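Local coordinates for protein uncharacterized peptidase Lmo0363 (Listeria monocytogenes, PDB 3L4E) that probably hydrolyses peptide bonds as a serine peptidase of family S51, the family that includes peptidase E, at residues Ser23-Lys28 and Glu54-Leu59; Thr29-Pro34 and Glu61-Ala66; Thr35-Glu40 and Tyr84-Asn89. One frame throughout, in Å; residues are numbered along the deposited sequence. Where two conformers were deposited one is given.

Interaction 1 (Ser23-Lys28 and Glu54-Leu59)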
ATOM      1  N   SER A  23       0.849  18.738  -0.808  1.00 28.41           N
ATOM      2  CA  SER A  23       1.375  19.835  -1.635  1.00 30.19           C
ATOM      3  C   SER A  23       2.899  19.857  -1.795  1.00 32.67           C
ATOM      4  O   SER A  23       3.615  19.084  -1.158  1.00 31.63           O
ATOM      5  CB  SER A  23       0.923  21.189  -1.084  1.00 34.73           C
ATOM      6  OG  SER A  23      -0.458  21.373  -1.304  1.00 41.49           O
ATOM      7  N   ASN A  24       3.376  20.770  -2.645  1.00 32.15           N
ATOM      8  CA  ASN A  24       4.807  21.001  -2.875  1.00 35.29           C
ATOM      9  C   ASN A  24       5.620  19.732  -3.081  1.00 31.63           C
ATOM     10  O   ASN A  24       6.623  19.490  -2.408  1.00 31.37           O
ATOM     11  CB  ASN A  24       5.410  21.844  -1.751  1.00 37.56           C
ATOM     12  CG  ASN A  24       4.714  23.180  -1.593  1.00 42.35           C
ATOM     13  OD1 ASN A  24       4.178  23.487  -0.530  1.00 41.19           O
ATOM     14  ND2 ASN A  24       4.709  23.981  -2.658  1.00 39.53           N
ATOM     15  N   LEU A  25       5.186  18.941  -4.049  1.00 26.82           N
ATOM     16  CA  LEU A  25       5.790  17.652  -4.316  1.00 26.54           C
ATOM     17  C   LEU A  25       7.113  17.718  -5.065  1.00 26.25           C
ATOM     18  O   LEU A  25       7.933  16.815  -4.934  1.00 26.91           O
ATOM     19  CB  LEU A  25       4.814  16.791  -5.108  1.00 22.75           C
ATOM     20  CG  LEU A  25       3.510  16.456  -4.390  1.00 19.34           C
ATOM     21  CD1 LEU A  25       2.555  15.813  -5.381  1.00 18.67           C
ATOM     22  CD2 LEU A  25       3.776  15.544  -3.196  1.00 21.32           C
ATOM     23  N   GLN A  26       7.320  18.779  -5.844  0.57 24.08           N
ATOM     24  CA  GLN A  26       8.484  18.869  -6.719  0.57 28.40           C
ATOM     25  C   GLN A  26       9.800  18.655  -5.978  0.57 27.18           C
ATOM     26  O   GLN A  26      10.110  19.372  -5.024  0.57 26.74           O
ATOM     27  CB  GLN A  26       8.517  20.217  -7.447  0.57 31.64           C
ATOM     28  CG  GLN A  26       9.695  20.374  -8.400  0.57 29.95           C
ATOM     29  CD  GLN A  26       9.530  19.561  -9.672  0.57 34.42           C
ATOM     30  OE1 GLN A  26       8.416  19.375 -10.162  0.57 43.01           O
ATOM     31  NE2 GLN A  26      10.644  19.078 -10.218  0.57 38.95           N
ATOM     32  N   GLY A  27      10.570  17.670  -6.431  1.00 26.66           N
ATOM     33  CA  GLY A  27      11.879  17.399  -5.865  1.00 25.17           C
ATOM     34  C   GLY A  27      11.889  16.490  -4.649  1.00 25.83           C
ATOM     35  O   GLY A  27      12.961  16.103  -4.181  1.00 27.25           O
ATOM     36  N   LYS A  28      10.714  16.153  -4.124  1.00 23.59           N
ATOM     37  CA  LYS A  28      10.662  15.248  -2.983  1.00 25.20           C
ATOM     38  C   LYS A  28      10.908  13.830  -3.456  1.00 24.74           C
ATOM     39  O   LYS A  28      10.683  13.515  -4.622  1.00 24.72           O
ATOM     40  CB  LYS A  28       9.340  15.376  -2.229  1.00 26.60           C
ATOM     41  CG  LYS A  28       9.164  16.742  -1.592  1.00 32.90           C
ATOM     42  CD  LYS A  28       8.096  16.738  -0.521  1.00 36.28           C
ATOM     43  CE  LYS A  28       8.211  17.960   0.365  1.00 39.14           C
ATOM     44  NZ  LYS A  28       7.303  17.861   1.541  1.00 41.18           N
ATOM     45  N   GLU A  54       6.337  10.286 -11.090  1.00 18.03           N
ATOM     46  CA  GLU A  54       7.341  11.080 -11.793  1.00 17.90           C
ATOM     47  C   GLU A  54       6.715  12.297 -12.470  1.00 20.36           C
ATOM     48  O   GLU A  54       7.340  13.357 -12.556  1.00 25.36           O
ATOM     49  CB  GLU A  54       8.119  10.212 -12.783  1.00 20.25           C
ATOM     50  CG  GLU A  54       9.080   9.252 -12.083  1.00 22.17           C
ATOM     51  CD  GLU A  54       9.680   8.215 -13.000  1.00 30.54           C
ATOM     52  OE1 GLU A  54       9.222   8.103 -14.152  1.00 31.24           O
ATOM     53  OE2 GLU A  54      10.608   7.504 -12.561  1.00 31.24           O
ATOM     54  N   SER A  55       5.474  12.154 -12.921  1.00 21.02           N
ATOM     55  CA  SER A  55       4.779  13.271 -13.567  1.00 21.22           C
ATOM     56  C   SER A  55       4.464  14.386 -12.578  1.00 25.82           C
ATOM     57  O   SER A  55       4.121  15.496 -12.988  1.00 28.03           O
ATOM     58  CB  SER A  55       3.488  12.807 -14.242  1.00 21.90           C
ATOM     59  OG  SER A  55       2.440  12.667 -13.286  1.00 22.90           O
ATOM     60  N   LEU A  56       4.573  14.093 -11.283  1.00 22.67           N
ATOM     61  CA  LEU A  56       4.303  15.081 -10.243  1.00 18.54           C
ATOM     62  C   LEU A  56       5.590  15.766  -9.796  1.00 18.81           C
ATOM     63  O   LEU A  56       5.578  16.634  -8.921  1.00 20.50           O
ATOM     64  CB  LEU A  56       3.643  14.412  -9.034  1.00 16.18           C
ATOM     65  CG  LEU A  56       2.303  13.730  -9.290  1.00 18.68           C
ATOM     66  CD1 LEU A  56       1.797  13.156  -7.975  1.00 18.41           C
ATOM     67  CD2 LEU A  56       1.304  14.708  -9.914  1.00 19.75           C
ATOM     68  N   GLY A  57       6.704  15.359 -10.390  1.00 20.25           N
ATOM     69  CA  GLY A  57       7.995  15.920 -10.038  1.00 22.57           C
ATOM     70  C   GLY A  57       8.676  15.218  -8.879  1.00 22.54           C
ATOM     71  O   GLY A  57       9.617  15.754  -8.288  1.00 24.27           O
ATOM     72  N   LEU A  58       8.191  14.027  -8.541  1.00 21.13           N
ATOM     73  CA  LEU A  58       8.798  13.229  -7.479  1.00 21.36           C
ATOM     74  C   LEU A  58       9.987  12.430  -8.004  1.00 23.54           C
ATOM     75  O   LEU A  58      10.002  12.005  -9.164  1.00 24.47           O
ATOM     76  CB  LEU A  58       7.763  12.287  -6.858  1.00 17.85           C
ATOM     77  CG  LEU A  58       6.658  13.007  -6.092  1.00 17.07           C
ATOM     78  CD1 LEU A  58       5.453  12.094  -5.878  1.00 18.13           C
ATOM     79  CD2 LEU A  58       7.190  13.537  -4.773  1.00 20.82           C
ATOM     80  N   LEU A  59      10.986  12.238  -7.146  1.00 21.82           N
ATOM     81  CA  LEU A  59      12.138  11.404  -7.470  1.00 21.47           C
ATOM     82  C   LEU A  59      11.894  10.026  -6.880  1.00 21.17           C
ATOM     83  O   LEU A  59      11.789   9.872  -5.657  1.00 33.39           O
ATOM     84  CB  LEU A  59      13.410  11.995  -6.879  1.00 25.46           C
ATOM     85  CG  LEU A  59      13.881  13.268  -7.561  1.00 36.17           C
ATOM     86  CD1 LEU A  59      14.976  13.931  -6.740  1.00 41.33           C
ATOM     87  CD2 LEU A  59      14.371  12.942  -8.966  1.00 42.24           C
TER

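Interaction 2 (Thr29-Pro34 and Glu61-Ala66)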
ATOM      1  N   THR A  29      11.373  12.977  -2.548  1.00 24.90           N
ATOM      2  CA  THR A  29      11.808  11.636  -2.906  1.00 24.21           C
ATOM      3  C   THR A  29      10.890  10.560  -2.345  1.00 19.73           C
ATOM      4  O   THR A  29      10.309  10.721  -1.273  1.00 22.40           O
ATOM      5  CB  THR A  29      13.220  11.374  -2.384  1.00 25.99           C
ATOM      6  OG1 THR A  29      13.265  11.684  -0.984  1.00 33.62           O
ATOM      7  CG2 THR A  29      14.217  12.253  -3.118  1.00 27.61           C
ATOM      8  N   VAL A  30      10.777   9.456  -3.074  1.00 19.28           N
ATOM      9  CA  VAL A  30       9.869   8.375  -2.702  1.00 18.23           C
ATOM     10  C   VAL A  30      10.624   7.052  -2.656  1.00 22.28           C
ATOM     11  O   VAL A  30      11.290   6.698  -3.622  1.00 21.42           O
ATOM     12  CB  VAL A  30       8.736   8.244  -3.747  1.00 18.70           C
ATOM     13  CG1 VAL A  30       7.774   7.110  -3.392  1.00 16.39           C
ATOM     14  CG2 VAL A  30       7.991   9.558  -3.890  1.00 20.28           C
ATOM     15  N   THR A  31      10.525   6.334  -1.538  1.00 18.30           N
ATOM     16  CA  THR A  31      10.937   4.937  -1.486  1.00 18.65           C
ATOM     17  C   THR A  31       9.792   4.126  -2.079  1.00 20.39           C
ATOM     18  O   THR A  31       8.711   4.049  -1.491  1.00 16.73           O
ATOM     19  CB  THR A  31      11.205   4.457  -0.042  1.00 18.52           C
ATOM     20  OG1 THR A  31      12.294   5.200   0.513  1.00 22.14           O
ATOM     21  CG2 THR A  31      11.570   2.986  -0.030  1.00 20.02           C
ATOM     22  N   PHE A  32      10.040   3.539  -3.246  1.00 15.26           N
ATOM     23  CA  PHE A  32       9.017   2.879  -4.059  1.00 16.08           C
ATOM     24  C   PHE A  32       9.233   1.375  -3.940  1.00 17.68           C
ATOM     25  O   PHE A  32      10.250   0.858  -4.403  1.00 19.83           O
ATOM     26  CB  PHE A  32       9.200   3.360  -5.512  1.00 17.44           C
ATOM     27  CG  PHE A  32       8.204   2.827  -6.500  1.00 13.96           C
ATOM     28  CD1 PHE A  32       6.994   3.472  -6.700  1.00 15.32           C
ATOM     29  CD2 PHE A  32       8.514   1.724  -7.293  1.00 17.07           C
ATOM     30  CE1 PHE A  32       6.082   3.006  -7.655  1.00 16.00           C
ATOM     31  CE2 PHE A  32       7.608   1.246  -8.237  1.00 16.81           C
ATOM     32  CZ  PHE A  32       6.391   1.891  -8.421  1.00 19.47           C
ATOM     33  N   ILE A  33       8.284   0.690  -3.300  1.00 12.89           N
ATOM     34  CA  ILE A  33       8.406  -0.737  -2.990  1.00 12.45           C
ATOM     35  C   ILE A  33       7.458  -1.574  -3.855  1.00 13.20           C
ATOM     36  O   ILE A  33       6.253  -1.575  -3.628  1.00 13.90           O
ATOM     37  CB  ILE A  33       8.111  -0.994  -1.497  1.00 13.43           C
ATOM     38  CG1 ILE A  33       9.112  -0.225  -0.620  1.00 15.93           C
ATOM     39  CG2 ILE A  33       8.141  -2.496  -1.190  1.00 15.17           C
ATOM     40  CD1 ILE A  33       8.717  -0.175   0.847  1.00 16.59           C
ATOM     41  N   PRO A  34       7.998  -2.248  -4.883  1.00 14.96           N
ATOM     42  CA  PRO A  34       7.174  -3.029  -5.813  1.00 16.03           C
ATOM     43  C   PRO A  34       7.139  -4.521  -5.465  1.00 15.69           C
ATOM     44  O   PRO A  34       6.670  -5.334  -6.262  1.00 16.42           O
ATOM     45  CB  PRO A  34       7.900  -2.828  -7.145  1.00 18.31           C
ATOM     46  CG  PRO A  34       9.348  -2.781  -6.734  1.00 18.13           C
ATOM     47  CD  PRO A  34       9.384  -2.100  -5.375  1.00 15.36           C
ATOM     48  N   GLU A  61      12.773   6.210  -5.989  0.68 24.61           N
ATOM     49  CA  GLU A  61      13.882   5.309  -5.694  0.68 25.54           C
ATOM     50  C   GLU A  61      13.376   3.922  -5.304  0.68 24.08           C
ATOM     51  O   GLU A  61      12.753   3.751  -4.254  0.68 26.30           O
ATOM     52  CB  GLU A  61      14.740   5.884  -4.571  0.68 31.11           C
ATOM     53  CG  GLU A  61      15.423   7.191  -4.944  0.68 37.84           C
ATOM     54  CD  GLU A  61      16.327   7.717  -3.850  0.68 44.43           C
ATOM     55  OE1 GLU A  61      16.595   6.968  -2.885  0.68 46.94           O
ATOM     56  OE2 GLU A  61      16.773   8.878  -3.958  0.68 48.53           O
ATOM     57  N   GLU A  62      13.662   2.929  -6.140  1.00 24.13           N
ATOM     58  CA  GLU A  62      13.162   1.584  -5.896  1.00 24.38           C
ATOM     59  C   GLU A  62      13.841   0.872  -4.719  1.00 24.17           C
ATOM     60  O   GLU A  62      15.050   0.987  -4.508  1.00 25.50           O
ATOM     61  CB  GLU A  62      13.255   0.744  -7.166  1.00 30.24           C
ATOM     62  CG  GLU A  62      12.527   1.390  -8.333  1.00 34.47           C
ATOM     63  CD  GLU A  62      11.919   0.381  -9.276  1.00 39.07           C
ATOM     64  OE1 GLU A  62      12.146  -0.834  -9.070  1.00 40.51           O
ATOM     65  OE2 GLU A  62      11.216   0.803 -10.220  1.00 39.48           O
ATOM     66  N   LEU A  63      13.033   0.141  -3.958  1.00 23.63           N
ATOM     67  CA  LEU A  63      13.507  -0.692  -2.859  1.00 21.65           C
ATOM     68  C   LEU A  63      12.716  -1.989  -2.882  1.00 19.91           C
ATOM     69  O   LEU A  63      11.521  -1.988  -2.585  1.00 24.00           O
ATOM     70  CB  LEU A  63      13.314   0.014  -1.506  1.00 22.27           C
ATOM     71  CG  LEU A  63      13.644  -0.775  -0.231  1.00 24.70           C
ATOM     72  CD1 LEU A  63      15.138  -1.068  -0.162  1.00 31.82           C
ATOM     73  CD2 LEU A  63      13.180  -0.038   1.034  1.00 23.09           C
ATOM     74  N   ASP A  64      13.363  -3.089  -3.272  1.00 23.34           N
ATOM     75  CA  ASP A  64      12.715  -4.399  -3.221  1.00 21.73           C
ATOM     76  C   ASP A  64      13.113  -5.093  -1.922  1.00 23.18           C
ATOM     77  O   ASP A  64      14.236  -5.572  -1.773  1.00 25.88           O
ATOM     78  CB  ASP A  64      13.072  -5.251  -4.445  1.00 28.45           C
ATOM     79  CG  ASP A  64      12.277  -6.559  -4.519  1.00 31.36           C
ATOM     80  OD1 ASP A  64      11.482  -6.856  -3.600  1.00 26.82           O
ATOM     81  OD2 ASP A  64      12.450  -7.297  -5.509  1.00 33.98           O
ATOM     82  N   ILE A  65      12.182  -5.107  -0.974  1.00 26.39           N
ATOM     83  CA  ILE A  65      12.371  -5.753   0.320  1.00 27.24           C
ATOM     84  C   ILE A  65      12.826  -7.200   0.193  1.00 30.59           C
ATOM     85  O   ILE A  65      13.519  -7.713   1.065  1.00 29.34           O
ATOM     86  CB  ILE A  65      11.061  -5.721   1.140  1.00 31.89           C
ATOM     87  CG1 ILE A  65      10.563  -4.281   1.282  1.00 29.58           C
ATOM     88  CG2 ILE A  65      11.243  -6.403   2.498  1.00 29.61           C
ATOM     89  CD1 ILE A  65      11.559  -3.358   1.920  1.00 25.61           C
ATOM     90  N   ALA A  66      12.435  -7.856  -0.892  1.00 27.25           N
ATOM     91  CA  ALA A  66      12.723  -9.276  -1.065  1.00 29.94           C
ATOM     92  C   ALA A  66      14.196  -9.562  -1.338  1.00 29.56           C
ATOM     93  O   ALA A  66      14.667 -10.670  -1.094  1.00 36.24           O
ATOM     94  CB  ALA A  66      11.853  -9.864  -2.172  1.00 31.17           C
TER

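Interaction 3 (Thr35-Glu40 and Tyr84-Asn89). With SO4 (sulfate ion), chain C.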
ATOM      1  N   THR A  35       7.625  -4.869  -4.281  1.00 13.81           N
ATOM      2  CA  THR A  35       7.759  -6.269  -3.860  1.00 15.53           C
ATOM      3  C   THR A  35       6.510  -7.136  -4.064  1.00 15.06           C
ATOM      4  O   THR A  35       6.611  -8.283  -4.499  1.00 17.08           O
ATOM      5  CB  THR A  35       8.191  -6.329  -2.392  1.00 16.04           C
ATOM      6  OG1 THR A  35       9.401  -5.568  -2.237  1.00 17.53           O
ATOM      7  CG2 THR A  35       8.417  -7.772  -1.931  1.00 18.54           C
ATOM      8  N   ALA A  36       5.336  -6.609  -3.740  1.00 14.74           N
ATOM      9  CA  ALA A  36       4.110  -7.398  -3.864  1.00 15.02           C
ATOM     10  C   ALA A  36       3.910  -7.866  -5.304  1.00 15.29           C
ATOM     11  O   ALA A  36       3.387  -8.954  -5.564  1.00 17.55           O
ATOM     12  CB  ALA A  36       2.904  -6.580  -3.400  1.00 15.98           C
ATOM     13  N   SER A  37       4.337  -7.029  -6.246  1.00 16.72           N
ATOM     14  CA  SER A  37       4.097  -7.288  -7.662  1.00 16.96           C
ATOM     15  C   SER A  37       5.051  -8.311  -8.269  1.00 16.35           C
ATOM     16  O   SER A  37       4.816  -8.798  -9.380  1.00 18.19           O
ATOM     17  CB  SER A  37       4.200  -5.990  -8.461  1.00 17.07           C
ATOM     18  OG  SER A  37       5.564  -5.631  -8.657  1.00 19.15           O
ATOM     19  N   THR A  38       6.131  -8.629  -7.568  1.00 16.58           N
ATOM     20  CA  THR A  38       7.195  -9.438  -8.170  1.00 18.92           C
ATOM     21  C   THR A  38       6.829 -10.909  -8.358  1.00 22.53           C
ATOM     22  O   THR A  38       7.520 -11.641  -9.063  1.00 27.77           O
ATOM     23  CB  THR A  38       8.522  -9.325  -7.387  1.00 23.34           C
ATOM     24  OG1 THR A  38       8.354  -9.845  -6.060  1.00 24.35           O
ATOM     25  CG2 THR A  38       8.997  -7.865  -7.334  1.00 19.19           C
ATOM     26  N   VAL A  39       5.742 -11.341  -7.726  1.00 21.88           N
ATOM     27  CA  VAL A  39       5.264 -12.713  -7.877  1.00 23.19           C
ATOM     28  C   VAL A  39       3.973 -12.745  -8.698  1.00 22.86           C
ATOM     29  O   VAL A  39       3.343 -13.786  -8.841  1.00 26.20           O
ATOM     30  CB  VAL A  39       5.032 -13.389  -6.511  1.00 20.85           C
ATOM     31  CG1 VAL A  39       6.355 -13.543  -5.764  1.00 24.13           C
ATOM     32  CG2 VAL A  39       4.021 -12.594  -5.682  1.00 24.48           C
ATOM     33  N   GLU A  40       3.589 -11.591  -9.235  1.00 24.16           N
ATOM     34  CA  GLU A  40       2.366 -11.476 -10.015  1.00 22.03           C
ATOM     35  C   GLU A  40       2.676 -11.530 -11.499  1.00 22.93           C
ATOM     36  O   GLU A  40       3.759 -11.127 -11.936  1.00 22.73           O
ATOM     37  CB  GLU A  40       1.660 -10.156  -9.700  1.00 21.19           C
ATOM     38  CG  GLU A  40       1.263 -10.005  -8.251  1.00 23.70           C
ATOM     39  CD  GLU A  40       0.183 -10.980  -7.852  1.00 29.06           C
ATOM     40  OE1 GLU A  40      -1.003 -10.597  -7.910  1.00 41.87           O
ATOM     41  OE2 GLU A  40       0.515 -12.132  -7.496  1.00 32.27           O
ATOM     42  N   TYR A  84       6.080   4.409  -0.694  1.00 13.17           N
ATOM     43  CA  TYR A  84       5.009   4.004  -1.606  1.00 12.18           C
ATOM     44  C   TYR A  84       5.098   2.502  -1.809  1.00 12.03           C
ATOM     45  O   TYR A  84       6.154   1.983  -2.164  1.00 13.91           O
ATOM     46  CB  TYR A  84       5.194   4.709  -2.948  1.00 15.08           C
ATOM     47  CG  TYR A  84       4.184   4.394  -4.037  1.00 11.63           C
ATOM     48  CD1 TYR A  84       4.183   3.155  -4.685  1.00 13.75           C
ATOM     49  CD2 TYR A  84       3.270   5.362  -4.458  1.00 14.39           C
ATOM     50  CE1 TYR A  84       3.284   2.881  -5.712  1.00 13.21           C
ATOM     51  CE2 TYR A  84       2.365   5.100  -5.471  1.00 12.53           C
ATOM     52  CZ  TYR A  84       2.375   3.861  -6.097  1.00 12.06           C
ATOM     53  OH  TYR A  84       1.474   3.618  -7.111  1.00 13.36           O
ATOM     54  N   VAL A  85       3.982   1.812  -1.600  1.00 11.04           N
ATOM     55  CA  VAL A  85       3.938   0.361  -1.748  1.00 11.14           C
ATOM     56  C   VAL A  85       2.943  -0.003  -2.843  1.00 10.28           C
ATOM     57  O   VAL A  85       1.749   0.291  -2.725  1.00 12.75           O
ATOM     58  CB  VAL A  85       3.567  -0.320  -0.418  1.00 11.53           C
ATOM     59  CG1 VAL A  85       3.456  -1.847  -0.593  1.00 14.73           C
ATOM     60  CG2 VAL A  85       4.594   0.032   0.658  1.00 12.60           C
ATOM     61  N   THR A  86       3.440  -0.636  -3.909  1.00 11.40           N
ATOM     62  CA  THR A  86       2.600  -0.991  -5.052  1.00 12.60           C
ATOM     63  C   THR A  86       1.667  -2.145  -4.717  1.00 12.15           C
ATOM     64  O   THR A  86       1.883  -2.874  -3.746  1.00 12.08           O
ATOM     65  CB  THR A  86       3.424  -1.443  -6.277  1.00 14.78           C
ATOM     66  OG1 THR A  86       3.899  -2.784  -6.058  1.00 14.03           O
ATOM     67  CG2 THR A  86       4.605  -0.505  -6.561  1.00 14.72           C
ATOM     68  N   GLY A  87       0.642  -2.321  -5.544  1.00 11.82           N
ATOM     69  CA  GLY A  87      -0.198  -3.499  -5.465  1.00 14.27           C
ATOM     70  C   GLY A  87       0.558  -4.774  -5.796  1.00 14.26           C
ATOM     71  O   GLY A  87       1.737  -4.745  -6.142  1.00 14.21           O
ATOM     72  N   GLY A  88      -0.125  -5.905  -5.672  1.00 14.67           N
ATOM     73  CA  GLY A  88       0.449  -7.200  -5.978  1.00 14.38           C
ATOM     74  C   GLY A  88      -0.112  -8.225  -5.015  1.00 16.10           C
ATOM     75  O   GLY A  88      -1.251  -8.093  -4.557  1.00 18.37           O
ATOM     76  N   ASN A  89       0.676  -9.249  -4.702  1.00 17.26           N
ATOM     77  CA  ASN A  89       0.229 -10.270  -3.765  1.00 17.80           C
ATOM     78  C   ASN A  89       0.471  -9.814  -2.329  1.00 15.27           C
ATOM     79  O   ASN A  89       1.627  -9.658  -1.902  1.00 15.86           O
ATOM     80  CB  ASN A  89       0.924 -11.600  -4.040  1.00 20.76           C
ATOM     81  CG  ASN A  89       0.367 -12.718  -3.199  1.00 19.01           C
ATOM     82  OD1 ASN A  89       0.594 -12.766  -1.989  1.00 19.01           O
ATOM     83  ND2 ASN A  89      -0.374 -13.623  -3.831  1.00 20.96           N
TER
HETATM   84  S   SO4 C 207      -2.222 -14.208  -7.165  0.87 49.98           S
HETATM   85  O1  SO4 C 207      -1.429 -15.408  -6.921  0.90 60.42           O
HETATM   86  O2  SO4 C 207      -2.181 -13.869  -8.582  0.94 49.86           O
HETATM   87  O3  SO4 C 207      -3.598 -14.462  -6.759  0.96 49.51           O
HETATM   88  O4  SO4 C 207      -1.683 -13.097  -6.381  0.96 52.76           O
HETATM   89  O   HOH W   1       4.635  -3.908  -3.114  1.00 14.01           O

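Interaction 1 (Ser23-Lys28 and Glu54-Leu59)
Leu25 and Leu56 carry the tight part of this contact: their side chains lie alongside each other, pointing the same way, with Leu25 CD1 3.8 Å from Leu56 CD1. Leu58, two residues on, sets its CD2 against the carbonyls of the turn, meeting Leu25 O at 3.4 Å and Lys28 O at 3.5 Å. In Leu25 and Leu58 alike, CG stands anti to the carbonyl carbon (chi1 -63° and -67°), and both side chains rest on Phe82 of strand 82-85, while Phe18 of helix 15-21 packs against Leu25 and Leu56. Beside this apolar cluster two backbone hydrogen bonds join the segments: Gly27 N gives its hydrogen to Gly57 O at 2.8 Å, and Leu59 N reaches Lys28 O at 2.8 Å. The outer side is looser. In one of its two conformers the solvent-facing Gln26, bent at chi2, folds its amide over Gly57, with OE1 3.5 Å from Gly57 CA, and the extended Lys28 chain leads its amino group away from the contact. Both glycines have positive phi: Gly27 in a type II beta turn running from Leu25 to Lys28, Gly57 in the Schellman motif that ends helix 44-55. A beta turn thus meets a helix C-terminus where two parallel strands, 29-33 and 59-62, begin, at the closing end of a beta-alpha-beta crossover.

Interaction 2 (Thr29-Pro34 and Glu61-Ala66)
Thr31 pairs with Glu61, and Phe32 with Glu62, as parallel bridges between strands 29-33 and 59-62. Three backbone hydrogen bonds hold them: Glu61 N to Val30 O (2.8 Å), Phe32 N to Glu61 O (2.9 Å) and Leu63 N to Phe32 O (2.9 Å). CA-H...O contacts fill in between, among them Ile33 CA to Leu63 O at 3.4 Å.

Apolar contacts gather on the face of Thr31 and Leu63. The methyl of Thr31, set anti to the backbone N (chi1 -63° for OG1), meets Leu63 CD2 at 3.6 Å. Farther along, Ile33 CG2 touches Ile65 CG1 at 3.9 Å, the two side chains crossing at a slant. On the other face Phe32 and Glu62 lie side by side, ring and carboxylate planes 40° apart, with Glu62 OE2 4.1 Å from Phe32 CD2.

Charged and polar ends turn to partners beyond the strands. Glu62 OE2 forms a salt bridge with Lys50, as does Glu61 OE2 with Lys79 in the conformer described, and Thr31 OG1 is hydrogen-bonded to Asn80. Backbone bonds therefore fix the register, while the carboxylates of this outermost strand probably have their charge offset by lysines of the flanking helices 44-55 and 70-79.

Interaction 3 (Thr35-Glu40 and Tyr84-Asn89)
The backbones come closest where Ser37 and Gly88 lie 4.0 Å apart between their CA atoms, and Asn89 N binds Ala36 O at 2.9 Å, approaching from above the carbonyl plane. The same carbonyl oxygen also receives a CA-H...O contact from Gly88. Farther back, a water accepts from Ala36 N and donates to Thr86 O, bridging the two segments.

Ala36 points its methyl into the Gly87-Gly88 segment, CB standing 3.5 Å from Gly87 O. That oxygen accepts a hydrogen bond from Thr86 OG1 on an in-plane lone pair, which helps fix the backbone here. Gly88, at a positive phi of 145°, lets the backbone lie directly against Ala36 and Ser37. The segment follows strand 82-85 at the C-terminal ends of the parallel strands of the mixed sheet, where active sites of alpha/beta folds commonly lie; Gly87 lies close, about 4 Å, to the side chain of Ser120, which by analogy with relatives is probably the nucleophile.

Asn89 caps helix 90-100. With CG anti to the backbone N (chi1 -173°), its amide swings out so that OD1 accepts from Phe92 N and ND2 donates to sulfate O4 at 2.9 Å and to the carbonyl of Ser138. Its CB packs against Val39 CG2 at 3.6 Å. Glu40, bent at chi2, lays CG over Gly88 CA and brings OE2 to 2.6 Å from sulfate O4; the sulfate probably comes from the crystallisation liquor.

Overall arrangement
Interactions 1 and 2 span the same beta-alpha-beta unit: interaction 1 joins the connections that lead into strands 29-33 and 59-62, interaction 2 the strands along their course, and they meet directly where Leu59 O accepts from Val30 N. Interaction 3 continues across the sheet on the other flank of strand 29-33, whose Thr31 and Ile33 bond to Tyr84. Interaction 1 is partly buried near the surface, its centre about 19 Å from that of the chain, and combines turns with leucine packing. Interaction 2 is buried and relies on regular strand pairing. Interaction 3, also buried, with its centre about 9 Å from that of the chain, instead uses glycines, water and polar side chains beside the probable active site.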